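PDB 1UJN: dehydroquinate synthase from Thermus thermophilus, which probably catalyses the NAD+- and metal-dependent conversion of 3-deoxy-D-arabino-heptulosonate 7-phosphate to 3-dehydroquinate, releasing phosphate, in the second step of chorismate biosynthesis. Local coordinates for residues F175-I180 with R225-G230; H231-A236 with E292-Y297; L255-L260 with L309-P314; E268-P273 with L315-L320. One frame throughout, in Å; residues are numbered along the deposited sequence.

Contact 1 (F175-I180 with R225-G230); sequences FKHGLI and RLLNLG
Lys176 reaches from helix 164-181 to the turn 225-230, and its side chain changes partner as it goes. CB points at the turn, and with CG anti to the backbone N (chi1 -175°) the chain then runs past Leu229 in the opposite direction. CG then lies alongside CB of Leu229 at 4.1 Å, and CD rests near Leu229 O at 3.5 Å. A bend at chi3 (67°) brings CE near the carbonyl of Leu227, and NZ completes a hydrogen bond to Leu227 O at 2.9 Å. The ammonium approaches in the carbonyl plane, with a C=O...N angle of 146°. NZ also forms a salt bridge with Glu173, a predicted zinc ligand, while Leu229 O accepts a hydrogen bond from ND1 of His231, another predicted ligand.

One helical turn further on, Ile180 fills the apolar half. Its CG2 lies 3.9 Å from CB of Leu226, and CD1 rests against the turn's backbone, 3.1 Å from Leu226 O, which is tight packing, and also touches CD2 of Leu227. The side chains of Leu229 and Leu179 cross at about a right angle, with Leu229 CD2 3.9 Å from Leu179 CB. Branched aliphatic side chains suit this buried seam, whereas a long lysine can span it and still deliver a donor to the carbonyl at its end. His177 is held by its bond from ND1 to Ala206 O.

The chemistry implies that one amine joins the turn's backbone to Glu173, so Lys176 probably helps to position the metal-binding residues as a second-shell group.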
loop_
_atom_site.group_PDB
_atom_site.type_symbol
_atom_site.label_atom_id
_atom_site.label_comp_id
_atom_site.label_asym_id
_atom_site.label_seq_id
_atom_site.Cartn_x
_atom_site.Cartn_y
_atom_site.Cartn_z
ATOM N N PHE A 175 1.675 -10.357 28.790
ATOM C CA PHE A 175 1.406 -9.842 30.127
ATOM C C PHE A 175 0.570 -8.574 29.984
ATOM O O PHE A 175 -0.388 -8.354 30.725
ATOM C CB PHE A 175 2.731 -9.515 30.818
ATOM C CG PHE A 175 2.582 -9.038 32.234
ATOM C CD1 PHE A 175 2.729 -9.923 33.299
ATOM C CD2 PHE A 175 2.303 -7.704 32.504
ATOM C CE1 PHE A 175 2.602 -9.486 34.618
ATOM C CE2 PHE A 175 2.174 -7.253 33.821
ATOM C CZ PHE A 175 2.323 -8.148 34.878
ATOM N N LYS A 176 0.954 -7.738 29.027
ATOM C CA LYS A 176 0.248 -6.490 28.759
ATOM C C LYS A 176 -1.216 -6.781 28.405
ATOM O O LYS A 176 -2.129 -6.103 28.894
ATOM C CB LYS A 176 0.928 -5.752 27.610
ATOM C CG LYS A 176 0.360 -4.370 27.321
ATOM C CD LYS A 176 0.927 -3.813 26.020
ATOM C CE LYS A 176 0.441 -4.628 24.824
ATOM N NZ LYS A 176 0.901 -4.047 23.531
ATOM N N HIS A 177 -1.439 -7.785 27.553
ATOM C CA HIS A 177 -2.803 -8.159 27.172
ATOM C C HIS A 177 -3.574 -8.592 28.416
ATOM O O HIS A 177 -4.787 -8.378 28.516
ATOM C CB HIS A 177 -2.807 -9.322 26.172
ATOM C CG HIS A 177 -2.203 -8.991 24.845
ATOM N ND1 HIS A 177 -1.906 -9.951 23.900
ATOM C CD2 HIS A 177 -1.829 -7.805 24.307
ATOM C CE1 HIS A 177 -1.380 -9.370 22.838
ATOM N NE2 HIS A 177 -1.320 -8.070 23.058
ATOM N N GLY A 178 -2.862 -9.213 29.352
ATOM C CA GLY A 178 -3.482 -9.663 30.587
ATOM C C GLY A 178 -4.051 -8.491 31.362
ATOM O O GLY A 178 -5.181 -8.547 31.861
ATOM N N LEU A 179 -3.270 -7.420 31.459
ATOM C CA LEU A 179 -3.707 -6.226 32.168
ATOM C C LEU A 179 -4.863 -5.552 31.429
ATOM O O LEU A 179 -5.792 -5.034 32.050
ATOM C CB LEU A 179 -2.543 -5.242 32.308
ATOM C CG LEU A 179 -1.370 -5.685 33.184
ATOM C CD1 LEU A 179 -0.272 -4.635 33.130
ATOM C CD2 LEU A 179 -1.847 -5.890 34.618
ATOM N N ILE A 180 -4.803 -5.564 30.101
ATOM C CA ILE A 180 -5.839 -4.947 29.282
ATOM C C ILE A 180 -7.176 -5.690 29.362
ATOM O O ILE A 180 -8.229 -5.073 29.537
ATOM C CB ILE A 180 -5.403 -4.871 27.804
ATOM C CG1 ILE A 180 -4.201 -3.932 27.663
ATOM C CG2 ILE A 180 -6.553 -4.370 26.944
ATOM C CD1 ILE A 180 -3.631 -3.867 26.261
ATOM N N ARG A 225 -7.024 1.274 21.571
ATOM C CA ARG A 225 -5.867 2.089 21.928
ATOM C C ARG A 225 -5.336 1.739 23.321
ATOM O O ARG A 225 -4.319 2.251 23.773
ATOM C CB ARG A 225 -6.287 3.558 21.884
ATOM C CG ARG A 225 -7.214 3.933 23.040
ATOM C CD ARG A 225 -8.167 5.076 22.668
ATOM N NE ARG A 225 -8.583 5.810 23.867
ATOM C CZ ARG A 225 -9.827 5.583 24.328
ATOM N NH1 ARG A 225 -10.619 4.724 23.711
ATOM N NH2 ARG A 225 -10.255 6.227 25.418
ATOM N N LEU A 226 -5.972 0.777 23.983
ATOM C CA LEU A 226 -5.482 0.288 25.266
ATOM C C LEU A 226 -4.237 -0.567 25.030
ATOM O O LEU A 226 -3.456 -0.817 25.947
ATOM C CB LEU A 226 -6.558 -0.548 25.966
ATOM C CG LEU A 226 -7.890 0.148 26.274
ATOM C CD1 LEU A 226 -8.859 -0.866 26.865
ATOM C CD2 LEU A 226 -7.676 1.308 27.241
ATOM N N LEU A 227 -4.059 -1.016 23.790
ATOM C CA LEU A 227 -2.904 -1.831 23.428
ATOM C C LEU A 227 -1.628 -1.004 23.567
ATOM O O LEU A 227 -0.519 -1.544 23.566
ATOM C CB LEU A 227 -3.048 -2.340 21.990
ATOM C CG LEU A 227 -4.234 -3.273 21.717
ATOM C CD1 LEU A 227 -4.414 -3.452 20.220
ATOM C CD2 LEU A 227 -3.998 -4.614 22.397
ATOM N N ASN A 228 -1.787 0.309 23.690
ATOM C CA ASN A 228 -0.636 1.191 23.838
ATOM C C ASN A 228 -0.220 1.344 25.295
ATOM O O ASN A 228 0.556 2.238 25.639
ATOM C CB ASN A 228 -0.936 2.562 23.232
ATOM C CG ASN A 228 -1.095 2.504 21.724
ATOM O OD1 ASN A 228 -0.228 1.980 21.017
ATOM N ND2 ASN A 228 -2.203 3.042 21.221
ATOM N N LEU A 229 -0.741 0.469 26.151
ATOM C CA LEU A 229 -0.408 0.496 27.572
ATOM C C LEU A 229 1.104 0.331 27.746
ATOM O O LEU A 229 1.689 -0.623 27.234
ATOM C CB LEU A 229 -1.137 -0.636 28.302
ATOM C CG LEU A 229 -0.843 -0.852 29.792
ATOM C CD1 LEU A 229 -1.281 0.368 30.607
ATOM C CD2 LEU A 229 -1.568 -2.102 30.265
ATOM N N GLY A 230 1.723 1.269 28.459
ATOM C CA GLY A 230 3.158 1.213 28.699
ATOM C C GLY A 230 4.028 1.644 27.528
ATOM O O GLY A 230 5.256 1.648 27.634
#

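Contact 2 (H231-A236 with E292-Y297); sequences HTLGHA and EDLLPY
The backbones of Ala236 and Tyr297 come as close as 4.8 Å between their CA atoms, where the first turns of helix 231-240 meet the chain that follows helix 291-294. Such an approach is possible because alanine presents nothing beyond a methyl group. That methyl, Ala236 CB, lies 3.4 Å from CB of Tyr297, a tight fit, and 3.9 Å from CD1 of Leu294, so it sits against two residues of the opposing segment at once.

Leu294 continues the apolar patch. Its CG stands anti to the backbone N (chi1 -178°), which swings the branched end round until CD1 meets CD1 of Leu233 at 3.7 Å; the two leucine side chains cross at about a right angle, and Leu294 CD2 touches the same Leu233 methyl more loosely. Both segments belong to the largely helical C-terminal part of this dehydroquinate synthase. His231, at the start of its helix, is a predicted zinc ligand, and its ring meets that of His247, a second one. Leu233 and Ala236, further along the same helix, pack instead against 292-297.

Although Tyr297 points its CB at Ala236, the rest of the side chain leads away, and one face of its ring is covered near the rim by Ala236 O, 3.8 Å above the plane. At the more polar border a water donates to Thr232 O at 2.7 Å and to Tyr297 O at 3.2 Å, bridging two backbone carbonyls that could not bond to each other. Tyr297 O also lies at the edge of the His235 imidazole, close to its plane.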
loop_
_atom_site.group_PDB
_atom_site.type_symbol
_atom_site.label_atom_id
_atom_site.label_comp_id
_atom_site.label_asym_id
_atom_site.label_seq_id
_atom_site.Cartn_x
_atom_site.Cartn_y
_atom_site.Cartn_z
ATOM N N HIS A 231 3.402 2.024 26.419
ATOM C CA HIS A 231 4.149 2.428 25.230
ATOM C C HIS A 231 4.563 3.897 25.151
ATOM O O HIS A 231 5.472 4.238 24.395
ATOM C CB HIS A 231 3.365 2.060 23.969
ATOM C CG HIS A 231 3.405 0.599 23.635
ATOM N ND1 HIS A 231 2.921 -0.375 24.484
ATOM C CD2 HIS A 231 3.865 -0.052 22.540
ATOM C CE1 HIS A 231 3.079 -1.563 23.925
ATOM N NE2 HIS A 231 3.650 -1.394 22.745
ATOM N N THR A 232 3.911 4.768 25.914
ATOM C CA THR A 232 4.263 6.186 25.885
ATOM C C THR A 232 5.662 6.375 26.470
ATOM O O THR A 232 6.521 7.015 25.860
ATOM C CB THR A 232 3.250 7.042 26.681
ATOM O OG1 THR A 232 1.936 6.854 26.137
ATOM C CG2 THR A 232 3.613 8.518 26.586
ATOM N N LEU A 233 5.893 5.817 27.654
ATOM C CA LEU A 233 7.208 5.923 28.267
ATOM C C LEU A 233 8.154 4.964 27.551
ATOM O O LEU A 233 9.327 5.277 27.338
ATOM C CB LEU A 233 7.149 5.578 29.760
ATOM C CG LEU A 233 8.520 5.620 30.449
ATOM C CD1 LEU A 233 9.125 7.010 30.300
ATOM C CD2 LEU A 233 8.385 5.250 31.914
ATOM N N GLY A 234 7.635 3.798 27.174
ATOM C CA GLY A 234 8.450 2.812 26.486
ATOM C C GLY A 234 9.102 3.392 25.247
ATOM O O GLY A 234 10.303 3.238 25.025
ATOM N N HIS A 235 8.300 4.063 24.434
ATOM C CA HIS A 235 8.786 4.679 23.210
ATOM C C HIS A 235 9.880 5.698 23.516
ATOM O O HIS A 235 10.890 5.772 22.813
ATOM C CB HIS A 235 7.632 5.373 22.493
ATOM C CG HIS A 235 8.039 6.072 21.237
ATOM N ND1 HIS A 235 8.334 5.396 20.073
ATOM C CD2 HIS A 235 8.216 7.386 20.966
ATOM C CE1 HIS A 235 8.675 6.266 19.137
ATOM N NE2 HIS A 235 8.611 7.479 19.653
ATOM N N ALA A 236 9.672 6.479 24.574
ATOM C CA ALA A 236 10.629 7.501 24.977
ATOM C C ALA A 236 11.962 6.888 25.393
ATOM O O ALA A 236 13.028 7.443 25.109
ATOM C CB ALA A 236 10.052 8.324 26.122
ATOM N N GLU A 292 12.785 16.267 32.994
ATOM C CA GLU A 292 12.902 17.375 32.052
ATOM C C GLU A 292 13.438 16.932 30.694
ATOM O O GLU A 292 13.071 17.492 29.661
ATOM C CB GLU A 292 13.807 18.468 32.627
ATOM C CG GLU A 292 13.394 18.964 34.008
ATOM C CD GLU A 292 13.797 18.011 35.118
ATOM O OE1 GLU A 292 13.378 18.228 36.276
ATOM O OE2 GLU A 292 14.541 17.048 34.836
ATOM N N ASP A 293 14.308 15.928 30.698
ATOM C CA ASP A 293 14.885 15.416 29.462
ATOM C C ASP A 293 13.977 14.353 28.855
ATOM O O ASP A 293 14.255 13.818 27.782
ATOM C CB ASP A 293 16.267 14.819 29.732
ATOM C CG ASP A 293 17.203 15.803 30.409
ATOM O OD1 ASP A 293 17.384 16.918 29.876
ATOM O OD2 ASP A 293 17.757 15.461 31.476
ATOM N N LEU A 294 12.888 14.050 29.555
ATOM C CA LEU A 294 11.929 13.054 29.097
ATOM C C LEU A 294 10.901 13.691 28.169
ATOM O O LEU A 294 10.645 13.193 27.072
ATOM C CB LEU A 294 11.212 12.431 30.297
ATOM C CG LEU A 294 10.204 11.322 29.991
ATOM C CD1 LEU A 294 10.941 10.105 29.453
ATOM C CD2 LEU A 294 9.432 10.962 31.252
ATOM N N LEU A 295 10.324 14.800 28.625
ATOM C CA LEU A 295 9.309 15.536 27.878
ATOM C C LEU A 295 9.486 15.512 26.360
ATOM O O LEU A 295 8.530 15.263 25.626
ATOM C CB LEU A 295 9.260 16.988 28.366
ATOM C CG LEU A 295 8.887 17.196 29.835
ATOM C CD1 LEU A 295 9.010 18.667 30.188
ATOM C CD2 LEU A 295 7.470 16.700 30.083
ATOM N N PRO A 296 10.710 15.776 25.869
ATOM C CA PRO A 296 10.945 15.768 24.422
ATOM C C PRO A 296 10.408 14.516 23.731
ATOM O O PRO A 296 9.741 14.603 22.696
ATOM C CB PRO A 296 12.463 15.875 24.327
ATOM C CG PRO A 296 12.794 16.745 25.493
ATOM C CD PRO A 296 11.939 16.150 26.593
ATOM N N TYR A 297 10.697 13.353 24.310
ATOM C CA TYR A 297 10.246 12.089 23.739
ATOM C C TYR A 297 8.772 11.810 24.022
ATOM O O TYR A 297 8.185 10.896 23.441
ATOM C CB TYR A 297 11.095 10.931 24.271
ATOM C CG TYR A 297 12.581 11.100 24.052
ATOM C CD1 TYR A 297 13.395 11.659 25.037
ATOM C CD2 TYR A 297 13.175 10.710 22.852
ATOM C CE1 TYR A 297 14.764 11.825 24.834
ATOM C CE2 TYR A 297 14.541 10.873 22.636
ATOM C CZ TYR A 297 15.329 11.430 23.630
ATOM O OH TYR A 297 16.680 11.593 23.417
HETATM O O HOH W 1 6.290 8.326 23.540
#

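Contact 3 (L255-L260 with L309-P314); sequences LLYAAL and LHWVVP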
loop_
_atom_site.group_PDB
_atom_site.type_symbol
_atom_site.label_atom_id
_atom_site.label_comp_id
_atom_site.label_asym_id
_atom_site.label_seq_id
_atom_site.Cartn_x
_atom_site.Cartn_y
_atom_site.Cartn_z
ATOM N N LEU A 255 5.289 -0.398 31.689
ATOM C CA LEU A 255 4.210 -0.999 32.472
ATOM C C LEU A 255 4.332 -0.621 33.941
ATOM O O LEU A 255 3.326 -0.417 34.628
ATOM C CB LEU A 255 4.227 -2.519 32.324
ATOM C CG LEU A 255 3.861 -3.023 30.926
ATOM C CD1 LEU A 255 3.927 -4.541 30.891
ATOM C CD2 LEU A 255 2.465 -2.548 30.569
ATOM N N LEU A 256 5.567 -0.536 34.429
ATOM C CA LEU A 256 5.786 -0.154 35.818
ATOM C C LEU A 256 5.319 1.291 35.997
ATOM O O LEU A 256 4.665 1.630 36.988
ATOM C CB LEU A 256 7.266 -0.270 36.184
ATOM C CG LEU A 256 7.627 0.178 37.604
ATOM C CD1 LEU A 256 6.886 -0.683 38.612
ATOM C CD2 LEU A 256 9.125 0.069 37.813
ATOM N N TYR A 257 5.642 2.140 35.026
ATOM C CA TYR A 257 5.251 3.543 35.096
ATOM C C TYR A 257 3.732 3.663 35.072
ATOM O O TYR A 257 3.149 4.417 35.853
ATOM C CB TYR A 257 5.847 4.321 33.922
ATOM C CG TYR A 257 5.697 5.821 34.050
ATOM C CD1 TYR A 257 6.396 6.531 35.027
ATOM C CD2 TYR A 257 4.859 6.529 33.195
ATOM C CE1 TYR A 257 6.264 7.921 35.145
ATOM C CE2 TYR A 257 4.717 7.918 33.304
ATOM C CZ TYR A 257 5.422 8.603 34.279
ATOM O OH TYR A 257 5.280 9.971 34.392
ATOM N N ALA A 258 3.094 2.911 34.180
ATOM C CA ALA A 258 1.637 2.925 34.061
ATOM C C ALA A 258 1.005 2.505 35.381
ATOM O O ALA A 258 0.022 3.106 35.833
ATOM C CB ALA A 258 1.192 1.982 32.948
ATOM N N ALA A 259 1.575 1.475 36.001
ATOM C CA ALA A 259 1.079 0.990 37.278
ATOM C C ALA A 259 1.165 2.090 38.336
ATOM O O ALA A 259 0.264 2.232 39.165
ATOM C CB ALA A 259 1.878 -0.231 37.720
ATOM N N LEU A 260 2.242 2.873 38.309
ATOM C CA LEU A 260 2.404 3.953 39.281
ATOM C C LEU A 260 1.397 5.077 39.027
ATOM O O LEU A 260 0.903 5.704 39.968
ATOM C CB LEU A 260 3.842 4.485 39.251
ATOM C CG LEU A 260 4.845 3.454 39.785
ATOM C CD1 LEU A 260 6.268 3.878 39.453
ATOM C CD2 LEU A 260 4.655 3.293 41.302
ATOM N N LEU A 309 -0.963 15.075 25.263
ATOM C CA LEU A 309 -0.706 13.639 25.287
ATOM C C LEU A 309 -1.727 12.889 26.144
ATOM O O LEU A 309 -2.211 13.372 27.160
ATOM C CB LEU A 309 0.707 13.401 25.827
ATOM C CG LEU A 309 1.050 14.292 27.025
ATOM C CD1 LEU A 309 0.227 13.941 28.268
ATOM C CD2 LEU A 309 2.519 14.184 27.440
ATOM N N HIS A 310 -2.085 11.683 25.670
ATOM C CA HIS A 310 -2.979 10.836 26.452
ATOM C C HIS A 310 -2.265 9.562 26.908
ATOM O O HIS A 310 -1.546 8.916 26.157
ATOM C CB HIS A 310 -4.189 10.476 25.586
ATOM C CG HIS A 310 -5.198 11.597 25.622
ATOM N ND1 HIS A 310 -4.909 12.870 25.256
ATOM C CD2 HIS A 310 -6.565 11.521 25.915
ATOM C CE1 HIS A 310 -6.076 13.541 25.317
ATOM N NE2 HIS A 310 -7.084 12.759 25.709
ATOM N N TRP A 311 -2.443 9.162 28.163
ATOM C CA TRP A 311 -1.802 7.963 28.684
ATOM C C TRP A 311 -2.820 6.869 28.962
ATOM O O TRP A 311 -3.949 7.153 29.364
ATOM C CB TRP A 311 -1.077 8.262 29.997
ATOM C CG TRP A 311 -0.072 9.361 29.944
ATOM C CD1 TRP A 311 -0.321 10.704 29.911
ATOM C CD2 TRP A 311 1.351 9.215 29.956
ATOM N NE1 TRP A 311 0.862 11.405 29.910
ATOM C CE2 TRP A 311 1.905 10.515 29.936
ATOM C CE3 TRP A 311 2.214 8.111 29.983
ATOM C CZ2 TRP A 311 3.284 10.741 29.944
ATOM C CZ3 TRP A 311 3.584 8.335 29.991
ATOM C CH2 TRP A 311 4.106 9.642 29.972
ATOM N N VAL A 312 -2.420 5.618 28.750
ATOM C CA VAL A 312 -3.295 4.491 29.042
ATOM C C VAL A 312 -2.977 4.150 30.494
ATOM O O VAL A 312 -1.875 3.692 30.808
ATOM C CB VAL A 312 -2.988 3.261 28.155
ATOM C CG1 VAL A 312 -3.883 2.103 28.556
ATOM C CG2 VAL A 312 -3.203 3.604 26.687
ATOM N N VAL A 313 -3.938 4.398 31.377
ATOM C CA VAL A 313 -3.760 4.147 32.803
ATOM C C VAL A 313 -4.569 2.947 33.276
ATOM O O VAL A 313 -5.788 2.916 33.127
ATOM C CB VAL A 313 -4.199 5.378 33.642
ATOM C CG1 VAL A 313 -3.955 5.120 35.124
ATOM C CG2 VAL A 313 -3.446 6.617 33.188
ATOM N N PRO A 314 -3.894 1.937 33.848
ATOM C CA PRO A 314 -4.583 0.743 34.340
ATOM C C PRO A 314 -5.020 0.953 35.792
ATOM O O PRO A 314 -4.185 1.007 36.693
ATOM C CB PRO A 314 -3.517 -0.333 34.211
ATOM C CG PRO A 314 -2.276 0.417 34.604
ATOM C CD PRO A 314 -2.430 1.747 33.877
#
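The hydroxyl of Tyr257, whose ring lies against Trp311, is hydrogen-bonded to the backbone carbonyl of Leu330. This bond satisfies a buried polar atom and anchors the far end of the ring, leaving its carbon edge for the tryptophan. Tyr257 CE2 comes within 3.5 Å of Trp311 CZ3 and 3.8 Å of Trp311 CH2, so the tyrosine edge is laid against the outer end of the indole's six-membered ring. The two planes are inclined at 50° and the ring centres are 5.5 Å apart, an oblique aromatic packing. Trp311 has CG beside its backbone N (chi1 -56°), and the CB directed at the helix carries the broad indole across to it.

At the other end of the strand the helix approaches with its backbone. Ala258 CB packs against CD of Pro314 at 3.7 Å, and the same CD lies 3.4 Å from Ala258 O. The small Ala258 leaves the strand room to come close, with CA atoms of Ala258 and Val313 only 5.7 Å apart. Proline suits its place because it turns a compact apolar ring towards the helix and has no backbone N-H to satisfy there.

The axes of the short segments 255-260 and 311-314 pass 7.1 Å apart at an angle of 69°, so the helix lies steeply across the strand. Strand 311-314 pairs in turn with antiparallel strand 319-323. Helix 327-342 adds Trp337, which meets Tyr257 edge-to-face, and Leu330 against Trp311, while helix 271-281 packs on Leu256 and Leu260.

Contact 4 (E268-P273 with L315-L320); sequences EDLLPP and LAPGRL
Glu268 holds CG beside its backbone N (chi1 -50°) and extends beyond it (chi2 -168°), which lays the side chain along Ala316 and carries the carboxylate towards Pro317. OE1 ends 3.5 Å from Ala316 CB and 3.8 Å from Pro317 CD; these are van der Waals contacts, and alanine keeps that side small. Leu270, with chi1 -62°, sends CD2 to Pro317 CD at 3.6 Å, the leucine and the proline ring sliding past each other in opposite directions.

The backbone provides the polar tie: Glu268 N donates to Leu315 O at 2.7 Å. The acceptor belongs to the turn of the beta hairpin formed by strands 311-314 and 319-323. Leu315 N and Ala316 N both bond to Arg319 O, a classic beta bulge, and Ala316 to Arg319 form a type II turn in which Gly318 readily adopts the required positive phi.

Across from the hairpin, Leu270 stands at the N-cap position of helix 271-281, and Asp269 OD1 receives a weak bond from Leu271 N at 3.3 Å. Glu268 OE2 and Arg319 NH2 remain 5.3 Å apart, where a mild attraction is possible at this exposed edge of the protein, but short of a salt bridge.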
loop_
_atom_site.group_PDB
_atom_site.type_symbol
_atom_site.label_atom_id
_atom_site.label_comp_id
_atom_site.label_asym_id
_atom_site.label_seq_id
_atom_site.Cartn_x
_atom_site.Cartn_y
_atom_site.Cartn_z
ATOM N N GLU A 268 -6.339 0.156 41.845
ATOM C CA GLU A 268 -5.902 -0.962 42.673
ATOM C C GLU A 268 -4.390 -1.078 42.541
ATOM O O GLU A 268 -3.807 -0.606 41.568
ATOM C CB GLU A 268 -6.554 -2.268 42.216
ATOM C CG GLU A 268 -8.060 -2.195 42.034
ATOM C CD GLU A 268 -8.691 -3.567 41.872
ATOM O OE1 GLU A 268 -8.074 -4.437 41.217
ATOM O OE2 GLU A 268 -9.807 -3.773 42.394
ATOM N N ASP A 269 -3.755 -1.708 43.522
ATOM C CA ASP A 269 -2.308 -1.873 43.507
ATOM C C ASP A 269 -1.892 -2.923 42.480
ATOM O O ASP A 269 -2.174 -4.109 42.642
ATOM C CB ASP A 269 -1.823 -2.265 44.907
ATOM C CG ASP A 269 -0.319 -2.422 44.986
ATOM O OD1 ASP A 269 0.401 -1.719 44.245
ATOM O OD2 ASP A 269 0.144 -3.240 45.805
ATOM N N LEU A 270 -1.225 -2.479 41.420
ATOM C CA LEU A 270 -0.776 -3.383 40.366
ATOM C C LEU A 270 0.743 -3.488 40.316
ATOM O O LEU A 270 1.299 -4.051 39.374
ATOM C CB LEU A 270 -1.293 -2.911 39.001
ATOM C CG LEU A 270 -2.809 -2.864 38.805
ATOM C CD1 LEU A 270 -3.133 -2.337 37.414
ATOM C CD2 LEU A 270 -3.391 -4.255 39.004
ATOM N N LEU A 271 1.412 -2.944 41.328
ATOM C CA LEU A 271 2.867 -2.982 41.375
ATOM C C LEU A 271 3.444 -4.380 41.594
ATOM O O LEU A 271 4.462 -4.730 40.995
ATOM C CB LEU A 271 3.387 -2.027 42.454
ATOM C CG LEU A 271 3.421 -0.531 42.112
ATOM C CD1 LEU A 271 4.446 -0.286 41.017
ATOM C CD2 LEU A 271 2.047 -0.054 41.677
ATOM N N PRO A 272 2.811 -5.198 42.455
ATOM C CA PRO A 272 3.339 -6.549 42.687
ATOM C C PRO A 272 3.499 -7.377 41.412
ATOM O O PRO A 272 4.577 -7.908 41.141
ATOM C CB PRO A 272 2.322 -7.153 43.657
ATOM C CG PRO A 272 1.905 -5.964 44.464
ATOM C CD PRO A 272 1.711 -4.902 43.391
ATOM N N PRO A 273 2.428 -7.495 40.607
ATOM C CA PRO A 273 2.520 -8.276 39.371
ATOM C C PRO A 273 3.627 -7.764 38.448
ATOM O O PRO A 273 4.366 -8.551 37.853
ATOM C CB PRO A 273 1.134 -8.103 38.749
ATOM C CG PRO A 273 0.251 -7.865 39.936
ATOM C CD PRO A 273 1.077 -6.931 40.769
ATOM N N LEU A 315 -6.324 1.085 36.013
ATOM C CA LEU A 315 -6.842 1.285 37.366
ATOM C C LEU A 315 -7.066 -0.060 38.042
ATOM O O LEU A 315 -7.062 -0.168 39.271
ATOM C CB LEU A 315 -8.146 2.084 37.316
ATOM C CG LEU A 315 -8.027 3.480 36.692
ATOM C CD1 LEU A 315 -9.391 4.151 36.669
ATOM C CD2 LEU A 315 -7.036 4.322 37.482
ATOM N N ALA A 316 -7.251 -1.087 37.221
ATOM C CA ALA A 316 -7.462 -2.450 37.694
ATOM C C ALA A 316 -7.397 -3.335 36.462
ATOM O O ALA A 316 -7.662 -2.875 35.353
ATOM C CB ALA A 316 -8.829 -2.577 38.361
ATOM N N PRO A 317 -7.025 -4.613 36.631
ATOM C CA PRO A 317 -6.959 -5.487 35.455
ATOM C C PRO A 317 -8.296 -5.455 34.718
ATOM O O PRO A 317 -9.343 -5.704 35.313
ATOM C CB PRO A 317 -6.659 -6.855 36.064
ATOM C CG PRO A 317 -5.849 -6.506 37.280
ATOM C CD PRO A 317 -6.615 -5.333 37.849
ATOM N N GLY A 318 -8.261 -5.129 33.429
ATOM C CA GLY A 318 -9.485 -5.069 32.651
ATOM C C GLY A 318 -10.191 -3.727 32.757
ATOM O O GLY A 318 -11.129 -3.447 32.009
ATOM N N ARG A 319 -9.748 -2.894 33.692
ATOM C CA ARG A 319 -10.355 -1.579 33.870
ATOM C C ARG A 319 -9.308 -0.485 33.701
ATOM O O ARG A 319 -8.601 -0.127 34.648
ATOM C CB ARG A 319 -11.008 -1.479 35.251
ATOM C CG ARG A 319 -11.883 -0.245 35.429
ATOM C CD ARG A 319 -12.793 -0.388 36.642
ATOM N NE ARG A 319 -12.056 -0.391 37.902
ATOM C CZ ARG A 319 -11.445 0.671 38.413
ATOM N NH1 ARG A 319 -11.479 1.832 37.771
ATOM N NH2 ARG A 319 -10.808 0.577 39.572
ATOM N N LEU A 320 -9.214 0.041 32.486
ATOM C CA LEU A 320 -8.251 1.086 32.178
ATOM C C LEU A 320 -8.906 2.335 31.603
ATOM O O LEU A 320 -10.034 2.296 31.104
ATOM C CB LEU A 320 -7.211 0.567 31.179
ATOM C CG LEU A 320 -6.287 -0.576 31.603
ATOM C CD1 LEU A 320 -7.069 -1.872 31.732
ATOM C CD2 LEU A 320 -5.187 -0.722 30.567
#

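Contacts 1, 3 and 4 cluster on one side of the chain's centre; the centres of contacts 1 and 4 each lie about 10 Å from that of contact 3 and about 11 Å from each other. Leu229 of contact 1 connects the three: its CD1 is 3.8 Å from Ala258 CB in contact 3, and its CD2 is 3.9 Å from Leu320 CD2 in contact 4. Contacts 3 and 4 share the hairpin of strands 311-314 and 319-323. Contact 2 joins contact 3 where Thr232 CG2 meets Trp311 CZ3 at 3.4 Å, but stays about 10 Å from contact 4 at the nearest atoms. Towards the probable metal site, Lys176 NZ of contact 1 lies 3.3 Å from His231 CE1 of contact 2.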